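Glycoprotein (Chandipura virus, PDB 5MDM) probably attaches the virion to host receptors and, as a class III fusion glycoprotein, drives fusion of the viral and endosomal membranes at acidic pH. Local coordinates at residues V334-I338 against K349-P353; I4-E8 against D359-Q363. One frame throughout, in Å; residues are numbered along the deposited sequence.

Interaction 1: V334-I338 against K349-P353; sequences VRMWI and KRESP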
ATOM      1  N   VAL A 334      24.807 -10.284 -15.479  1.00 79.87           N
ATOM      2  CA  VAL A 334      24.220 -11.340 -14.675  1.00 84.34           C
ATOM      3  C   VAL A 334      23.630 -10.726 -13.416  1.00 86.77           C
ATOM      4  O   VAL A 334      23.980  -9.604 -13.037  1.00 81.37           O
ATOM      5  CB  VAL A 334      25.254 -12.391 -14.281  1.00 79.82           C
ATOM      6  CG1 VAL A 334      25.855 -13.032 -15.523  1.00 78.98           C
ATOM      7  CG2 VAL A 334      26.331 -11.760 -13.426  1.00 87.54           C
ATOM      8  N   ARG A 335      22.724 -11.456 -12.778  1.00 83.80           N
ATOM      9  CA  ARG A 335      22.084 -10.965 -11.570  1.00 78.44           C
ATOM     10  C   ARG A 335      22.986 -11.194 -10.368  1.00 83.69           C
ATOM     11  O   ARG A 335      23.487 -12.298 -10.148  1.00 81.52           O
ATOM     12  CB  ARG A 335      20.731 -11.647 -11.364  1.00 83.25           C
ATOM     13  CG  ARG A 335      20.049 -11.325 -10.049  1.00 66.07           C
ATOM     14  CD  ARG A 335      18.619 -11.839 -10.051  1.00 85.99           C
ATOM     15  NE  ARG A 335      17.819 -11.193 -11.091  1.00 91.20           N
ATOM     16  CZ  ARG A 335      16.986 -11.835 -11.903  1.00 81.95           C
ATOM     17  NH1 ARG A 335      16.838 -13.147 -11.801  1.00 70.60           N
ATOM     18  NH2 ARG A 335      16.301 -11.164 -12.818  1.00 83.59           N
ATOM     19  N   MET A 336      23.206 -10.134  -9.602  1.00 89.03           N
ATOM     20  CA  MET A 336      23.989 -10.220  -8.379  1.00 88.63           C
ATOM     21  C   MET A 336      23.222  -9.579  -7.238  1.00 94.26           C
ATOM     22  O   MET A 336      22.401  -8.689  -7.456  1.00 95.88           O
ATOM     23  CB  MET A 336      25.323  -9.497  -8.543  1.00 80.35           C
ATOM     24  CG  MET A 336      26.183 -10.025  -9.655  1.00 85.33           C
ATOM     25  SD  MET A 336      27.722  -9.109  -9.757  1.00100.61           S
ATOM     26  CE  MET A 336      28.553  -9.984 -11.083  1.00 91.38           C
ATOM     27  N   TRP A 337      23.492 -10.028  -6.020  1.00 89.31           N
ATOM     28  CA  TRP A 337      22.947  -9.367  -4.843  1.00 87.74           C
ATOM     29  C   TRP A 337      24.035  -8.602  -4.101  1.00 90.45           C
ATOM     30  O   TRP A 337      25.093  -9.150  -3.795  1.00 91.17           O
ATOM     31  CB  TRP A 337      22.255 -10.373  -3.926  1.00 86.16           C
ATOM     32  CG  TRP A 337      20.979 -10.873  -4.506  1.00 92.21           C
ATOM     33  CD1 TRP A 337      19.719 -10.416  -4.242  1.00 88.97           C
ATOM     34  CD2 TRP A 337      20.833 -11.915  -5.475  1.00 88.09           C
ATOM     35  NE1 TRP A 337      18.797 -11.119  -4.978  1.00 83.01           N
ATOM     36  CE2 TRP A 337      19.456 -12.044  -5.745  1.00 83.15           C
ATOM     37  CE3 TRP A 337      21.733 -12.751  -6.140  1.00 82.74           C
ATOM     38  CZ2 TRP A 337      18.960 -12.977  -6.650  1.00 81.34           C
ATOM     39  CZ3 TRP A 337      21.237 -13.676  -7.037  1.00 76.19           C
ATOM     40  CH2 TRP A 337      19.866 -13.782  -7.283  1.00 81.00           C
ATOM     41  N   ILE A 338      23.774  -7.329  -3.835  1.00 85.93           N
ATOM     42  CA  ILE A 338      24.730  -6.496  -3.118  1.00 87.74           C
ATOM     43  C   ILE A 338      24.181  -6.106  -1.750  1.00 93.35           C
ATOM     44  O   ILE A 338      22.970  -6.155  -1.524  1.00 81.07           O
ATOM     45  CB  ILE A 338      25.094  -5.240  -3.915  1.00 81.35           C
ATOM     46  CG1 ILE A 338      23.838  -4.436  -4.248  1.00 69.86           C
ATOM     47  CG2 ILE A 338      25.843  -5.620  -5.182  1.00 82.92           C
ATOM     48  CD1 ILE A 338      24.117  -3.189  -5.046  1.00 77.30           C
ATOM     49  N   LYS A 349      27.140 -10.835  -3.918  1.00 94.81           N
ATOM     50  CA  LYS A 349      26.787 -12.243  -3.916  1.00 97.25           C
ATOM     51  C   LYS A 349      26.258 -12.628  -5.296  1.00 98.85           C
ATOM     52  O   LYS A 349      25.299 -12.039  -5.793  1.00 98.87           O
ATOM     53  CB  LYS A 349      25.772 -12.522  -2.809  1.00 99.64           C
ATOM     54  CG  LYS A 349      26.333 -12.268  -1.419  1.00103.96           C
ATOM     55  CD  LYS A 349      25.238 -12.182  -0.372  1.00111.95           C
ATOM     56  CE  LYS A 349      24.363 -10.957  -0.590  1.00117.93           C
ATOM     57  NZ  LYS A 349      25.152  -9.698  -0.560  1.00125.45           N
ATOM     58  N   ARG A 350      26.897 -13.613  -5.915  1.00103.31           N
ATOM     59  CA  ARG A 350      26.691 -13.875  -7.334  1.00101.24           C
ATOM     60  C   ARG A 350      25.671 -14.974  -7.641  1.00 98.82           C
ATOM     61  O   ARG A 350      25.098 -14.997  -8.730  1.00107.62           O
ATOM     62  CB  ARG A 350      28.031 -14.187  -8.005  1.00102.22           C
ATOM     63  CG  ARG A 350      28.039 -13.997  -9.512  1.00108.42           C
ATOM     64  CD  ARG A 350      29.434 -14.222 -10.062  1.00119.64           C
ATOM     65  NE  ARG A 350      30.411 -13.323  -9.452  1.00114.69           N
ATOM     66  CZ  ARG A 350      31.089 -12.395 -10.119  1.00111.44           C
ATOM     67  NH1 ARG A 350      30.908 -12.245 -11.424  1.00113.39           N
ATOM     68  NH2 ARG A 350      31.951 -11.619  -9.481  1.00111.64           N
ATOM     69  N   GLU A 351      25.439 -15.876  -6.692  1.00 96.71           N
ATOM     70  CA  GLU A 351      24.538 -17.004  -6.928  1.00106.38           C
ATOM     71  C   GLU A 351      23.162 -16.867  -6.258  1.00 97.97           C
ATOM     72  O   GLU A 351      22.139 -17.245  -6.833  1.00 98.44           O
ATOM     73  CB  GLU A 351      25.211 -18.322  -6.529  1.00126.12           C
ATOM     74  CG  GLU A 351      25.943 -18.269  -5.198  1.00149.23           C
ATOM     75  CD  GLU A 351      26.449 -19.633  -4.750  1.00171.74           C
ATOM     76  OE1 GLU A 351      26.108 -20.646  -5.401  1.00175.51           O
ATOM     77  OE2 GLU A 351      27.190 -19.692  -3.744  1.00178.81           O
ATOM     78  N   SER A 352      23.139 -16.326  -5.046  1.00 93.13           N
ATOM     79  CA  SER A 352      21.888 -16.120  -4.323  1.00 95.68           C
ATOM     80  C   SER A 352      22.077 -15.016  -3.285  1.00104.88           C
ATOM     81  O   SER A 352      23.213 -14.670  -2.955  1.00109.68           O
ATOM     82  CB  SER A 352      21.440 -17.423  -3.652  1.00101.37           C
ATOM     83  OG  SER A 352      22.251 -17.732  -2.534  1.00111.16           O
ATOM     84  N   PRO A 353      20.970 -14.448  -2.768  1.00100.58           N
ATOM     85  CA  PRO A 353      21.073 -13.386  -1.758  1.00100.77           C
ATOM     86  C   PRO A 353      21.747 -13.858  -0.475  1.00112.06           C
ATOM     87  O   PRO A 353      22.158 -13.037   0.341  1.00123.87           O
ATOM     88  CB  PRO A 353      19.613 -13.039  -1.465  1.00 89.72           C
ATOM     89  CG  PRO A 353      18.884 -13.431  -2.680  1.00 93.75           C
ATOM     90  CD  PRO A 353      19.578 -14.649  -3.202  1.00 97.19           C
TER
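Trp-337 and Lys-349 are locked together by a reciprocal pair of backbone hydrogen bonds, the signature of an antiparallel hydrogen-bonded pair. Trp-337 N donates to Lys-349 O at 2.7 Å, nearly straight at 171°, and Lys-349 N returns the bond to Trp-337 O, also at 2.7 Å but more bent, at 154°. Trp-337 O takes a further, weak bond from Lys-349 NZ at 3.3 Å. The lysine chain bends at its last two torsions, which brings NZ to Trp-337 O, while its charge is paired with Asp-339. Lys-349 O also meets Met-336 CA in a CA-H...O contact. Beyond this bridge the loop passes over one face of the indole of Trp-337. Pro-353 CG sits over the five-membered ring, 3.3 Å from its centroid and 14° off the normal, a CH-pi contact; Arg-335 CG lies against the opposite face, and Lys-349 O at the edge. The indole NE1 is satisfied outside the segments by Asp-397. On the other side of the bridge Arg-350 runs alongside Met-336, pointing the same way, with Met-336 CE over one face of the guanidinium. The partner of Arg-350 NH1 is Glu-8, and NE donates weakly to Ser-358, whereas the guanidinium of Arg-335 is spent on the carbonyls of His-211 and Ser-210. The arrangement is a single antiparallel beta bridge between strand 325-338 and Lys-349, followed by a loop laid over one face of a tryptophan within the central domain of the rhabdovirus glycoprotein.

Interaction 2: I4-E8 against D359-Q363; sequences IAFPE and DIWTQ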
ATOM      1  N   ILE A   4      21.162  -6.314  -8.532  1.00 85.43           N
ATOM      2  CA  ILE A   4      21.495  -5.497  -9.683  1.00 75.47           C
ATOM      3  C   ILE A   4      21.841  -6.435 -10.815  1.00 75.97           C
ATOM      4  O   ILE A   4      22.128  -7.614 -10.589  1.00 65.34           O
ATOM      5  CB  ILE A   4      22.725  -4.610  -9.424  1.00 80.75           C
ATOM      6  CG1 ILE A   4      23.918  -5.468  -9.000  1.00 77.15           C
ATOM      7  CG2 ILE A   4      22.425  -3.541  -8.383  1.00 82.65           C
ATOM      8  CD1 ILE A   4      25.210  -4.702  -8.915  1.00 83.13           C
ATOM      9  N   ALA A   5      21.798  -5.915 -12.034  1.00 73.78           N
ATOM     10  CA  ALA A   5      22.338  -6.636 -13.174  1.00 73.93           C
ATOM     11  C   ALA A   5      23.681  -5.993 -13.458  1.00 79.43           C
ATOM     12  O   ALA A   5      23.770  -4.776 -13.620  1.00 84.95           O
ATOM     13  CB  ALA A   5      21.418  -6.532 -14.372  1.00 68.95           C
ATOM     14  N   PHE A   6      24.724  -6.811 -13.499  1.00 75.81           N
ATOM     15  CA  PHE A   6      26.083  -6.296 -13.544  1.00 77.90           C
ATOM     16  C   PHE A   6      26.945  -7.182 -14.438  1.00 83.43           C
ATOM     17  O   PHE A   6      26.707  -8.383 -14.520  1.00 94.29           O
ATOM     18  CB  PHE A   6      26.641  -6.268 -12.122  1.00 82.61           C
ATOM     19  CG  PHE A   6      27.850  -5.404 -11.960  1.00 86.24           C
ATOM     20  CD1 PHE A   6      29.116  -5.959 -11.915  1.00 93.16           C
ATOM     21  CD2 PHE A   6      27.719  -4.030 -11.855  1.00 82.72           C
ATOM     22  CE1 PHE A   6      30.229  -5.160 -11.767  1.00104.40           C
ATOM     23  CE2 PHE A   6      28.824  -3.226 -11.708  1.00 92.74           C
ATOM     24  CZ  PHE A   6      30.083  -3.790 -11.665  1.00106.66           C
ATOM     25  N   PRO A   7      27.938  -6.597 -15.123  1.00 81.28           N
ATOM     26  CA  PRO A   7      28.840  -7.435 -15.924  1.00 92.37           C
ATOM     27  C   PRO A   7      29.499  -8.521 -15.072  1.00 97.87           C
ATOM     28  O   PRO A   7      29.949  -8.244 -13.959  1.00 91.97           O
ATOM     29  CB  PRO A   7      29.883  -6.436 -16.450  1.00 88.08           C
ATOM     30  CG  PRO A   7      29.731  -5.215 -15.597  1.00 83.22           C
ATOM     31  CD  PRO A   7      28.280  -5.171 -15.232  1.00 80.96           C
ATOM     32  N   GLU A   8      29.532  -9.748 -15.584  1.00103.93           N
ATOM     33  CA  GLU A   8      30.018 -10.888 -14.812  1.00103.99           C
ATOM     34  C   GLU A   8      31.500 -10.785 -14.457  1.00109.89           C
ATOM     35  O   GLU A   8      31.880 -10.972 -13.303  1.00104.14           O
ATOM     36  CB  GLU A   8      29.724 -12.202 -15.541  1.00102.23           C
ATOM     37  CG  GLU A   8      30.148 -12.227 -16.994  1.00111.32           C
ATOM     38  CD  GLU A   8      29.718 -13.494 -17.703  1.00123.11           C
ATOM     39  OE1 GLU A   8      29.017 -14.326 -17.083  1.00117.24           O
ATOM     40  OE2 GLU A   8      30.086 -13.657 -18.886  1.00134.73           O
ATOM     41  N   ASP A 359      34.493 -10.651  -5.543  1.00123.17           N
ATOM     42  CA  ASP A 359      34.853  -9.436  -6.261  1.00129.21           C
ATOM     43  C   ASP A 359      34.062  -9.383  -7.557  1.00124.41           C
ATOM     44  O   ASP A 359      34.091 -10.327  -8.346  1.00126.15           O
ATOM     45  CB  ASP A 359      36.352  -9.408  -6.566  1.00145.80           C
ATOM     46  CG  ASP A 359      37.173  -8.820  -5.430  1.00148.97           C
ATOM     47  OD1 ASP A 359      36.603  -8.077  -4.601  1.00146.49           O
ATOM     48  OD2 ASP A 359      38.392  -9.090  -5.379  1.00150.56           O
ATOM     49  N   ILE A 360      33.353  -8.280  -7.774  1.00123.09           N
ATOM     50  CA  ILE A 360      32.491  -8.157  -8.946  1.00120.41           C
ATOM     51  C   ILE A 360      33.070  -7.210  -9.993  1.00122.61           C
ATOM     52  O   ILE A 360      32.801  -7.359 -11.185  1.00126.29           O
ATOM     53  CB  ILE A 360      31.068  -7.719  -8.556  1.00116.01           C
ATOM     54  CG1 ILE A 360      31.066  -6.288  -8.015  1.00116.84           C
ATOM     55  CG2 ILE A 360      30.496  -8.669  -7.522  1.00109.41           C
ATOM     56  CD1 ILE A 360      29.700  -5.817  -7.552  1.00113.37           C
ATOM     57  N   TRP A 361      33.864  -6.243  -9.540  1.00123.72           N
ATOM     58  CA  TRP A 361      34.573  -5.339 -10.441  1.00126.98           C
ATOM     59  C   TRP A 361      35.841  -4.789  -9.791  1.00132.52           C
ATOM     60  O   TRP A 361      35.818  -4.357  -8.637  1.00134.75           O
ATOM     61  CB  TRP A 361      33.674  -4.183 -10.884  1.00119.89           C
ATOM     62  CG  TRP A 361      34.306  -3.354 -11.953  1.00116.83           C
ATOM     63  CD1 TRP A 361      34.947  -2.160 -11.799  1.00110.76           C
ATOM     64  CD2 TRP A 361      34.381  -3.675 -13.346  1.00118.33           C
ATOM     65  NE1 TRP A 361      35.410  -1.712 -13.012  1.00111.65           N
ATOM     66  CE2 TRP A 361      35.078  -2.627 -13.978  1.00121.67           C
ATOM     67  CE3 TRP A 361      33.926  -4.747 -14.119  1.00119.35           C
ATOM     68  CZ2 TRP A 361      35.324  -2.617 -15.351  1.00133.78           C
ATOM     69  CZ3 TRP A 361      34.173  -4.736 -15.480  1.00125.82           C
ATOM     70  CH2 TRP A 361      34.865  -3.679 -16.082  1.00134.03           C
ATOM     71  N   THR A 362      36.941  -4.796 -10.539  1.00127.84           N
ATOM     72  CA  THR A 362      38.227  -4.380  -9.992  1.00126.00           C
ATOM     73  C   THR A 362      39.047  -3.528 -10.957  1.00132.89           C
ATOM     74  O   THR A 362      40.172  -3.137 -10.646  1.00141.95           O
ATOM     75  CB  THR A 362      39.069  -5.592  -9.597  1.00128.91           C
ATOM     76  OG1 THR A 362      40.321  -5.144  -9.066  1.00153.13           O
ATOM     77  CG2 THR A 362      39.332  -6.466 -10.810  1.00119.97           C
ATOM     78  N   GLN A 363      38.482  -3.245 -12.127  1.00130.05           N
ATOM     79  CA  GLN A 363      39.172  -2.473 -13.158  1.00125.86           C
ATOM     80  C   GLN A 363      38.727  -1.010 -13.129  1.00118.98           C
ATOM     81  O   GLN A 363      37.888  -0.588 -13.921  1.00120.43           O
ATOM     82  CB  GLN A 363      38.896  -3.089 -14.532  1.00121.17           C
ATOM     83  CG  GLN A 363      39.610  -2.430 -15.696  1.00117.59           C
ATOM     84  CD  GLN A 363      39.083  -2.918 -17.029  1.00125.22           C
ATOM     85  OE1 GLN A 363      38.139  -3.707 -17.086  1.00127.27           O
ATOM     86  NE2 GLN A 363      39.690  -2.451 -18.112  1.00132.29           N
TER
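The phenyl ring of Phe-6 reaches from strand 2-7 into the bend at Ile-360 and Trp-361, and its CE1 corner does most of the touching. With CG turned away from the backbone N and lying beside the carbonyl carbon (chi1 -163°), the ring is carried out from the strand toward the loop. CE1 comes within 3.4 Å of Ile-360 O, which lies at the ring edge, in its plane. The same edge meets the methylene of Trp-361: CB stands 3.7 Å from Phe-6 CE1 and equally far from Phe-6 CZ, straddling that ring bond. Ile-360 approaches from a different direction. Its CG1 branch falls between the backbone N and the carbonyl carbon (chi1 67°), and from there the extended end carries CD1 over one face of the Phe-6 ring, 4.3 Å above the plane and toward the rim, while CG1 packs 4.0 Å from Phe-6 CE1. Pro-7 CD lies against the opposite face, so the phenyl is held between its own neighbour in sequence and the isoleucine. Trp-361 also has CG opposite its backbone N (chi1 -172°), and its side chain crosses that of Phe-6 at about a right angle; Phe-6 meets the CB methylene, and the indole extends past it toward Pro-7, whose CG is 4.5 Å from Trp-361 CZ3. NE1 makes a weak bond to Gln-363 O within its own loop, and Trp-364 meets the indole edge-to-face. No hydrogen bond spans the two segments. Cohesion across them is accordingly apolar and rests on shape and burial, with the edge of the phenyl set against the carbonyl oxygen of Ile-360.

In the fold
Interactions 1 and 2 lie about 10 Å apart, centre to centre, and share one antiparallel sheet, in which strands 2-7 and 325-338 are neighbours; Val-334 N sits 2.9 Å from Phe-6 O, a probable hydrogen bond. Arg-350 ties the two together from the loop side: its NH1 is 2.5 Å from Glu-8 O, probably hydrogen-bonded, and its NH2 packs against Asp-359 O and Ile-360 CA. Met-336 of interaction 1 touches both Phe-6 and Ile-360, so Met-336 borders both contacts. Interaction 1 holds 349-353 to strand 325-338, and interaction 2 sets 359-363 against strand 2-7, away from the annotated pH-sensor and vimentin-binding sites.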